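Local coordinates for ribokinase (Thermotoga maritima, PDB 1VM7), which probably catalyses the ATP- and magnesium-dependent phosphorylation of ribose at O-5, giving D-ribose 5-phosphate, as a member of the PfkB carbohydrate kinase family, at residues A[253-258]-A[292-297]; A[21-26]-A[53-58]; A[187-192]-A[223-228]. One frame throughout, in Å; residues are numbered along the deposited sequence.

Contact 1 of 3, residues A[253-258]-A[292-297]; sequences TTAAGD and LGAQSS
Thr254 and Ala255 meet Gly293 and Ala294 where the start of helix 256-269, with its predicted catalytic base Asp258, lies against a loop of the predicted potassium site. This is the anion-hole region of the PfkB fold: in related kinases the backbone N-H groups at this helix start face the transferred phosphate. The approach is narrow, burying 144 Å² in all, and its closest pair of alpha carbons, Ala255 CA and Ala294 CA, lies 5.1 Å apart.

Thr254 can be followed outward from its backbone. Its CB stands 3.9 Å from Gly293 O. There the side chain divides: CG2 is anti to the backbone N and reaches Ala294, with Thr254 CG2 3.8 Å from Ala294 CB. The other branch, OG1, lies beside the backbone N (chi1 -58°) and is hydrogen-bonded to Asp252, a residue that also receives the N-H of Gly293. One carboxylate thus ties both sides of the approach together. Asp252, Thr254, Gly293 and Ser297 all belong to the predicted potassium site.

Ala255 supplies the second apolar touch, its methyl CB resting 3.7 Å from Ala294 CA. It occupies the N-cap position of helix 256-269 with a positive phi of 74°, the third residue of a type II turn from Thr253 to Ala256. Gly293 is suited to its own bend, since at its backbone angles a side chain would crowd the carbonyl O of Leu292. Beyond it, Ala294 O accepts two bonds that fix the 3-10 turn: one from Ser297 N, and one from the hydroxyl Ser297 OG at 2.6 Å, which comes in the carbonyl plane.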
loop_
_atom_site.group_PDB
_atom_site.type_symbol
_atom_site.label_atom_id
_atom_site.label_comp_id
_atom_site.label_asym_id
_atom_site.label_seq_id
_atom_site.Cartn_x
_atom_site.Cartn_y
_atom_site.Cartn_z
ATOM N N THR A 253 -8.908 -16.777 12.210
ATOM C CA THR A 253 -10.270 -16.368 12.546
ATOM C C THR A 253 -10.731 -15.141 11.775
ATOM O O THR A 253 -11.818 -14.615 12.029
ATOM C CB THR A 253 -10.341 -16.121 14.040
ATOM O OG1 THR A 253 -9.238 -15.294 14.394
ATOM C CG2 THR A 253 -10.226 -17.461 14.785
ATOM N N THR A 254 -9.878 -14.651 10.880
ATOM C CA THR A 254 -10.186 -13.535 9.998
ATOM C C THR A 254 -11.494 -13.760 9.297
ATOM O O THR A 254 -11.653 -14.793 8.645
ATOM C CB THR A 254 -9.110 -13.440 8.862
ATOM O OG1 THR A 254 -7.807 -13.284 9.412
ATOM C CG2 THR A 254 -9.384 -12.275 7.927
ATOM N N ALA A 255 -12.401 -12.791 9.418
ATOM C CA ALA A 255 -13.674 -12.764 8.686
ATOM C C ALA A 255 -14.708 -13.747 9.208
ATOM O O ALA A 255 -15.769 -13.878 8.606
ATOM C CB ALA A 255 -13.434 -12.960 7.187
ATOM N N ALA A 256 -14.415 -14.401 10.344
ATOM C CA ALA A 256 -15.317 -15.414 10.919
ATOM C C ALA A 256 -16.685 -14.805 11.230
ATOM O O ALA A 256 -17.713 -15.445 11.035
ATOM C CB ALA A 256 -14.717 -15.989 12.168
ATOM N N GLY A 257 -16.680 -13.560 11.709
ATOM C CA GLY A 257 -17.898 -12.857 12.103
ATOM C C GLY A 257 -18.736 -12.475 10.893
ATOM O O GLY A 257 -19.941 -12.565 10.941
ATOM N N ASP A 258 -18.056 -12.025 9.842
ATOM C CA ASP A 258 -18.636 -11.730 8.530
ATOM C C ASP A 258 -19.277 -12.968 7.918
ATOM O O ASP A 258 -20.387 -12.921 7.377
ATOM C CB ASP A 258 -17.534 -11.213 7.583
ATOM C CG ASP A 258 -16.929 -9.886 8.039
ATOM O OD1 ASP A 258 -17.698 -9.056 8.618
ATOM O OD2 ASP A 258 -15.703 -9.657 7.784
ATOM N N LEU A 292 -6.977 -20.145 5.842
ATOM C CA LEU A 292 -6.245 -18.883 5.709
ATOM C C LEU A 292 -7.040 -17.881 4.924
ATOM O O LEU A 292 -7.571 -18.209 3.876
ATOM C CB LEU A 292 -4.926 -19.159 4.974
ATOM C CG LEU A 292 -3.810 -19.754 5.835
ATOM C CD2 LEU A 292 -2.664 -20.194 4.918
ATOM N N GLY A 293 -7.158 -16.666 5.439
ATOM C CA GLY A 293 -7.685 -15.584 4.655
ATOM C C GLY A 293 -9.072 -15.174 5.038
ATOM O O GLY A 293 -9.714 -15.801 5.881
ATOM N N ALA A 294 -9.504 -14.089 4.399
ATOM C CA ALA A 294 -10.815 -13.541 4.581
ATOM C C ALA A 294 -11.768 -14.233 3.607
ATOM O O ALA A 294 -12.339 -15.273 3.926
ATOM C CB ALA A 294 -10.797 -11.996 4.384
ATOM N N GLN A 295 -11.934 -13.679 2.415
ATOM C CA GLN A 295 -12.933 -14.214 1.482
ATOM C C GLN A 295 -12.549 -15.576 0.962
ATOM O O GLN A 295 -13.411 -16.421 0.642
ATOM C CB GLN A 295 -13.194 -13.259 0.319
ATOM C CG GLN A 295 -13.807 -11.947 0.798
ATOM C CD GLN A 295 -14.074 -10.992 -0.304
ATOM O OE1 GLN A 295 -13.985 -11.352 -1.490
ATOM N NE2 GLN A 295 -14.420 -9.733 0.057
ATOM N N SER A 296 -11.256 -15.820 0.897
ATOM C CA SER A 296 -10.801 -17.138 0.525
ATOM C C SER A 296 -11.223 -18.238 1.536
ATOM O O SER A 296 -11.224 -19.390 1.176
ATOM C CB SER A 296 -9.278 -17.150 0.313
ATOM O OG SER A 296 -8.598 -17.039 1.545
ATOM N N SER A 297 -11.580 -17.891 2.773
ATOM C CA SER A 297 -12.002 -18.902 3.752
ATOM C C SER A 297 -13.485 -19.273 3.689
ATOM O O SER A 297 -13.927 -20.146 4.428
ATOM C CB SER A 297 -11.736 -18.418 5.179
ATOM O OG SER A 297 -12.650 -17.359 5.468
#

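Contact 2 of 3, residues A[21-26]-A[53-58]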
loop_
_atom_site.group_PDB
_atom_site.type_symbol
_atom_site.label_atom_id
_atom_site.label_comp_id
_atom_site.label_asym_id
_atom_site.label_seq_id
_atom_site.Cartn_x
_atom_site.Cartn_y
_atom_site.Cartn_z
ATOM N N GLY A 21 -22.697 -1.590 2.631
ATOM C CA GLY A 21 -21.455 -1.542 3.346
ATOM C C GLY A 21 -20.192 -1.455 2.513
ATOM O O GLY A 21 -20.172 -0.997 1.370
ATOM N N SER A 22 -19.115 -1.908 3.132
ATOM C CA SER A 22 -17.772 -1.559 2.745
ATOM C C SER A 22 -17.082 -2.598 1.833
ATOM O O SER A 22 -17.322 -3.802 1.930
ATOM C CB SER A 22 -16.967 -1.400 4.025
ATOM O OG SER A 22 -16.898 -2.673 4.703
ATOM N N SER A 23 -16.256 -2.090 0.921
ATOM C CA SER A 23 -15.350 -2.892 0.085
ATOM C C SER A 23 -13.910 -2.327 0.262
ATOM O O SER A 23 -13.721 -1.121 0.125
ATOM C CB SER A 23 -15.678 -2.763 -1.400
ATOM O OG SER A 23 -16.965 -3.214 -1.722
ATOM N N ASN A 24 -12.925 -3.175 0.556
ATOM C CA ASN A 24 -11.540 -2.781 0.835
ATOM C C ASN A 24 -10.618 -3.765 0.128
ATOM O O ASN A 24 -10.949 -4.960 -0.009
ATOM C CB ASN A 24 -11.351 -2.876 2.357
ATOM C CG ASN A 24 -10.021 -2.356 2.838
ATOM O OD1 ASN A 24 -9.777 -1.126 2.882
ATOM N ND2 ASN A 24 -9.145 -3.292 3.264
ATOM N N ILE A 25 -9.474 -3.277 -0.322
ATOM C CA ILE A 25 -8.367 -4.113 -0.727
ATOM C C ILE A 25 -7.445 -4.169 0.458
ATOM O O ILE A 25 -7.034 -3.117 0.938
ATOM C CB ILE A 25 -7.568 -3.438 -1.856
ATOM C CG1 ILE A 25 -8.501 -3.086 -3.009
ATOM C CG2 ILE A 25 -6.446 -4.335 -2.340
ATOM C CD1 ILE A 25 -9.228 -4.269 -3.603
ATOM N N ASP A 26 -7.092 -5.376 0.906
ATOM C CA ASP A 26 -6.092 -5.519 1.970
ATOM C C ASP A 26 -4.739 -5.794 1.345
ATOM O O ASP A 26 -4.551 -6.820 0.677
ATOM C CB ASP A 26 -6.484 -6.633 2.928
ATOM C CG ASP A 26 -7.668 -6.261 3.775
ATOM O OD1 ASP A 26 -7.787 -5.088 4.112
ATOM O OD2 ASP A 26 -8.457 -7.137 4.137
ATOM N N LYS A 53 -15.734 -5.421 5.586
ATOM C CA LYS A 53 -16.759 -6.317 6.198
ATOM C C LYS A 53 -17.986 -6.507 5.350
ATOM O O LYS A 53 -18.551 -7.599 5.304
ATOM C CB LYS A 53 -17.179 -5.856 7.584
ATOM C CG LYS A 53 -16.034 -5.915 8.573
ATOM C CD LYS A 53 -16.348 -5.169 9.846
ATOM C CE LYS A 53 -15.117 -5.227 10.794
ATOM N NZ LYS A 53 -14.774 -6.616 11.251
ATOM N N GLY A 54 -18.394 -5.449 4.675
ATOM C CA GLY A 54 -19.554 -5.524 3.799
ATOM C C GLY A 54 -19.381 -6.595 2.762
ATOM O O GLY A 54 -20.247 -7.470 2.606
ATOM N N ALA A 55 -18.264 -6.519 2.043
ATOM C CA ALA A 55 -17.988 -7.445 0.952
ATOM C C ALA A 55 -17.854 -8.862 1.422
ATOM O O ALA A 55 -18.278 -9.804 0.754
ATOM C CB ALA A 55 -16.719 -7.035 0.227
ATOM N N ASN A 56 -17.204 -9.027 2.565
ATOM C CA ASN A 56 -17.034 -10.344 3.112
ATOM C C ASN A 56 -18.387 -10.970 3.382
ATOM O O ASN A 56 -18.597 -12.162 3.120
ATOM C CB ASN A 56 -16.189 -10.344 4.390
ATOM C CG ASN A 56 -14.776 -9.954 4.153
ATOM O OD1 ASN A 56 -14.310 -9.871 3.000
ATOM N ND2 ASN A 56 -14.061 -9.689 5.249
ATOM N N GLN A 57 -19.319 -10.164 3.858
ATOM C CA GLN A 57 -20.666 -10.654 4.116
ATOM C C GLN A 57 -21.465 -10.891 2.845
ATOM O O GLN A 57 -22.175 -11.882 2.727
ATOM C CB GLN A 57 -21.366 -9.708 5.083
ATOM C CG GLN A 57 -20.726 -9.772 6.442
ATOM C CD GLN A 57 -21.261 -8.781 7.420
ATOM O OE1 GLN A 57 -22.322 -8.203 7.220
ATOM N NE2 GLN A 57 -20.526 -8.571 8.495
ATOM N N ALA A 58 -21.373 -9.984 1.889
ATOM C CA ALA A 58 -22.034 -10.177 0.594
ATOM C C ALA A 58 -21.519 -11.435 -0.109
ATOM O O ALA A 58 -22.293 -12.233 -0.654
ATOM C CB ALA A 58 -21.812 -9.010 -0.265
HETATM O O HOH W 1 -11.047 -9.020 5.441
#
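Gly21 faces Gly54 at close range, their CA atoms 4.4 Å apart. A CB on Gly54 would clash with Ser22 N and Gly21 C, so the absence of side chains lets the two backbones come together.

Ser22 carries both hydrogen bonds between the segments. Its OG is set between its own backbone N and carbonyl carbon (chi1 64°), where it accepts from Gly54 N at 3.2 Å, an almost straight bond with 173° at the hydrogen. The same hydroxyl is hydrogen-bonded to Glu149, predicted to bind substrate, and that carboxylate also takes the N-H of Lys53. On the backbone side, Ala55 N donates to Ser22 O over 2.9 Å, arriving nearly along the C=O axis but bent to 139° at the hydrogen.

These bonds join the residues linking strands 17-20 and 24-30 to the first turn of helix 53-65. The helix opens within the Gly-Gly-Lys-Gly-Ala-Asn sequence characteristic of ribokinases, its first residue being Lys53, and residues of both segments belong to the predicted ribose site.

Ser23 points away from the helix, yet Ser23 OG passes 4.3 Å from Ala55 CB; its hydroxyl is hydrogen-bonded to Thr73 and Tyr88. Further along, Asp26 meets the helix through a water: the water accepts from Asn56 ND2 at 3.1 Å and donates weakly to Asp26 OD2.

Contact 3 of 3, residues A[187-192]-A[223-228]; sequences LTPNEK and VIVKLG
Leu187 and Pro189 offer their carbonyls to alternate residues of strand 222-226, as in a parallel pairing. Ile224 N donates to Leu187 O at 2.8 Å with 165° at the hydrogen; two residues on, Lys226 N donates to Pro189 O at 3.0 Å, its nitrogen tilted 17° from the carbonyl plane. The end-to-end directions of the two touching parts differ by 26°.

Four CA-H···O contacts accompany these bonds. The shortest joins Thr188 CA to Ile224 O at 3.1 Å. Pro189 O takes one from Val225 CA besides its N-H bond. Past the pairing, a water accepts from Glu191 N and donates weakly to Lys226 O, while Asn190 OD1 caps helix 191-202 at Glu193 N.

Apolar contact centres on the proline ring: Pro189 CD lies 3.9 Å from Val223 CG1, the two side chains crossing at about a right angle, while Pro189 CG is 4.4 Å from Val225 CG2.

The aliphatic part of Lys226 reaches across toward Thr188, bent at chi3, and brings Lys226 CE to 3.1 Å from Thr188 O. Its NZ continues to a salt bridge with Asp169 and a hydrogen bond with Asn261.

Asn190 and Lys226 are predicted ATP-binding residues of this Rossmann-like domain. The shared partners imply that the Lys226 ammonium is held in place by Asp169 and Asn261, which also bind Thr188 OG1, consistent with a role at the ATP site.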
loop_
_atom_site.group_PDB
_atom_site.type_symbol
_atom_site.label_atom_id
_atom_site.label_comp_id
_atom_site.label_asym_id
_atom_site.label_seq_id
_atom_site.Cartn_x
_atom_site.Cartn_y
_atom_site.Cartn_z
ATOM N N LEU A 187 -28.629 -7.278 16.467
ATOM C CA LEU A 187 -27.350 -6.637 16.740
ATOM C C LEU A 187 -26.351 -7.755 16.999
ATOM O O LEU A 187 -26.602 -8.632 17.817
ATOM C CB LEU A 187 -27.456 -5.730 17.974
ATOM C CG LEU A 187 -26.214 -4.901 18.330
ATOM C CD1 LEU A 187 -26.042 -3.789 17.347
ATOM C CD2 LEU A 187 -26.295 -4.354 19.741
ATOM N N THR A 188 -25.217 -7.730 16.314
ATOM C CA THR A 188 -24.312 -8.898 16.315
ATOM C C THR A 188 -22.895 -8.518 16.741
ATOM O O THR A 188 -21.972 -8.627 15.965
ATOM C CB THR A 188 -24.264 -9.572 14.915
ATOM O OG1 THR A 188 -23.636 -8.694 13.968
ATOM C CG2 THR A 188 -25.675 -9.914 14.418
ATOM N N PRO A 189 -22.718 -8.041 17.976
ATOM C CA PRO A 189 -21.379 -7.658 18.388
ATOM C C PRO A 189 -20.550 -8.880 18.733
ATOM O O PRO A 189 -21.104 -9.874 19.150
ATOM C CB PRO A 189 -21.638 -6.842 19.666
ATOM C CG PRO A 189 -22.835 -7.518 20.242
ATOM C CD PRO A 189 -23.692 -7.877 19.071
ATOM N N ASN A 190 -19.241 -8.804 18.544
ATOM C CA ASN A 190 -18.340 -9.770 19.158
ATOM C C ASN A 190 -18.069 -9.315 20.588
ATOM O O ASN A 190 -18.645 -8.332 21.051
ATOM C CB ASN A 190 -17.041 -9.929 18.349
ATOM C CG ASN A 190 -16.151 -8.683 18.361
ATOM O OD1 ASN A 190 -16.162 -7.886 19.304
ATOM N ND2 ASN A 190 -15.361 -8.520 17.288
ATOM N N GLU A 191 -17.196 -10.025 21.298
ATOM C CA GLU A 191 -17.047 -9.803 22.730
ATOM C C GLU A 191 -16.398 -8.457 23.058
ATOM O O GLU A 191 -16.825 -7.751 23.977
ATOM C CB GLU A 191 -16.276 -10.947 23.366
ATOM C CG GLU A 191 -16.216 -10.826 24.875
ATOM C CD GLU A 191 -16.031 -12.148 25.565
ATOM O OE1 GLU A 191 -15.632 -13.130 24.893
ATOM O OE2 GLU A 191 -16.309 -12.190 26.775
ATOM N N LYS A 192 -15.386 -8.085 22.285
ATOM C CA LYS A 192 -14.748 -6.771 22.448
ATOM C C LYS A 192 -15.724 -5.653 22.097
ATOM O O LYS A 192 -15.758 -4.629 22.762
ATOM C CB LYS A 192 -13.482 -6.633 21.590
ATOM C CG LYS A 192 -12.312 -7.495 22.120
ATOM C CD LYS A 192 -10.946 -6.799 22.030
ATOM C CE LYS A 192 -9.868 -7.611 22.766
ATOM N NZ LYS A 192 -8.857 -6.719 23.451
ATOM N N VAL A 223 -30.211 -9.735 20.255
ATOM C CA VAL A 223 -28.749 -9.591 20.271
ATOM C C VAL A 223 -28.081 -10.948 20.069
ATOM O O VAL A 223 -28.371 -11.902 20.768
ATOM C CB VAL A 223 -28.211 -8.973 21.591
ATOM C CG1 VAL A 223 -26.688 -8.705 21.449
ATOM C CG2 VAL A 223 -28.960 -7.693 21.931
ATOM N N ILE A 224 -27.167 -11.015 19.110
ATOM C CA ILE A 224 -26.353 -12.210 18.916
ATOM C C ILE A 224 -24.931 -11.833 19.254
ATOM O O ILE A 224 -24.301 -11.059 18.544
ATOM C CB ILE A 224 -26.404 -12.721 17.470
ATOM C CG1 ILE A 224 -27.841 -13.074 17.080
ATOM C CG2 ILE A 224 -25.505 -13.948 17.298
ATOM C CD1 ILE A 224 -27.986 -13.374 15.601
ATOM N N VAL A 225 -24.418 -12.373 20.345
ATOM C CA VAL A 225 -23.049 -12.068 20.719
ATOM C C VAL A 225 -22.131 -13.180 20.228
ATOM O O VAL A 225 -22.239 -14.302 20.671
ATOM C CB VAL A 225 -22.875 -11.871 22.229
ATOM C CG1 VAL A 225 -21.500 -11.273 22.524
ATOM C CG2 VAL A 225 -23.995 -10.963 22.796
ATOM N N LYS A 226 -21.222 -12.848 19.315
ATOM C CA LYS A 226 -20.272 -13.823 18.796
ATOM C C LYS A 226 -19.138 -13.973 19.785
ATOM O O LYS A 226 -18.402 -13.021 20.010
ATOM C CB LYS A 226 -19.723 -13.372 17.453
ATOM C CG LYS A 226 -20.802 -12.924 16.446
ATOM C CD LYS A 226 -20.172 -12.497 15.114
ATOM C CE LYS A 226 -20.696 -11.127 14.615
ATOM N NZ LYS A 226 -19.966 -10.673 13.392
ATOM N N LEU A 227 -18.983 -15.159 20.375
ATOM C CA LEU A 227 -17.957 -15.362 21.423
ATOM C C LEU A 227 -16.730 -16.179 21.017
ATOM O O LEU A 227 -16.011 -16.644 21.885
ATOM C CB LEU A 227 -18.568 -15.991 22.690
ATOM C CG LEU A 227 -19.864 -15.404 23.248
ATOM C CD1 LEU A 227 -20.356 -16.256 24.421
ATOM C CD2 LEU A 227 -19.645 -13.962 23.667
ATOM N N GLY A 228 -16.473 -16.348 19.722
ATOM C CA GLY A 228 -15.291 -17.114 19.278
ATOM C C GLY A 228 -15.423 -18.582 19.631
ATOM O O GLY A 228 -16.386 -19.227 19.203
HETATM O O HOH W 2 -15.259 -11.997 20.451
#

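Following the chain from its N terminus, contact 2 closes first, bringing the residues after strand 17-20 to helix 53-65 across an excursion rich in strand. Contact 3 closes next, joining the end of strand 186-187 to strand 222-226 around helices 191-202 and 208-217. Contact 1 comes last, linking the start of helix 256-269 to the loop beyond helix 274-288. The three loops follow in series, neither nested nor crossed. Contact 1 touches both others: Asp258 OD1 lies 2.9 Å from Gln57 NE2, and Gly257 O 3.1 Å from Lys226 NZ. Contacts 2 and 3 do not touch, their nearest atoms being about 5 Å apart, so contact 1 is what meets both the predicted ribose and ATP sides.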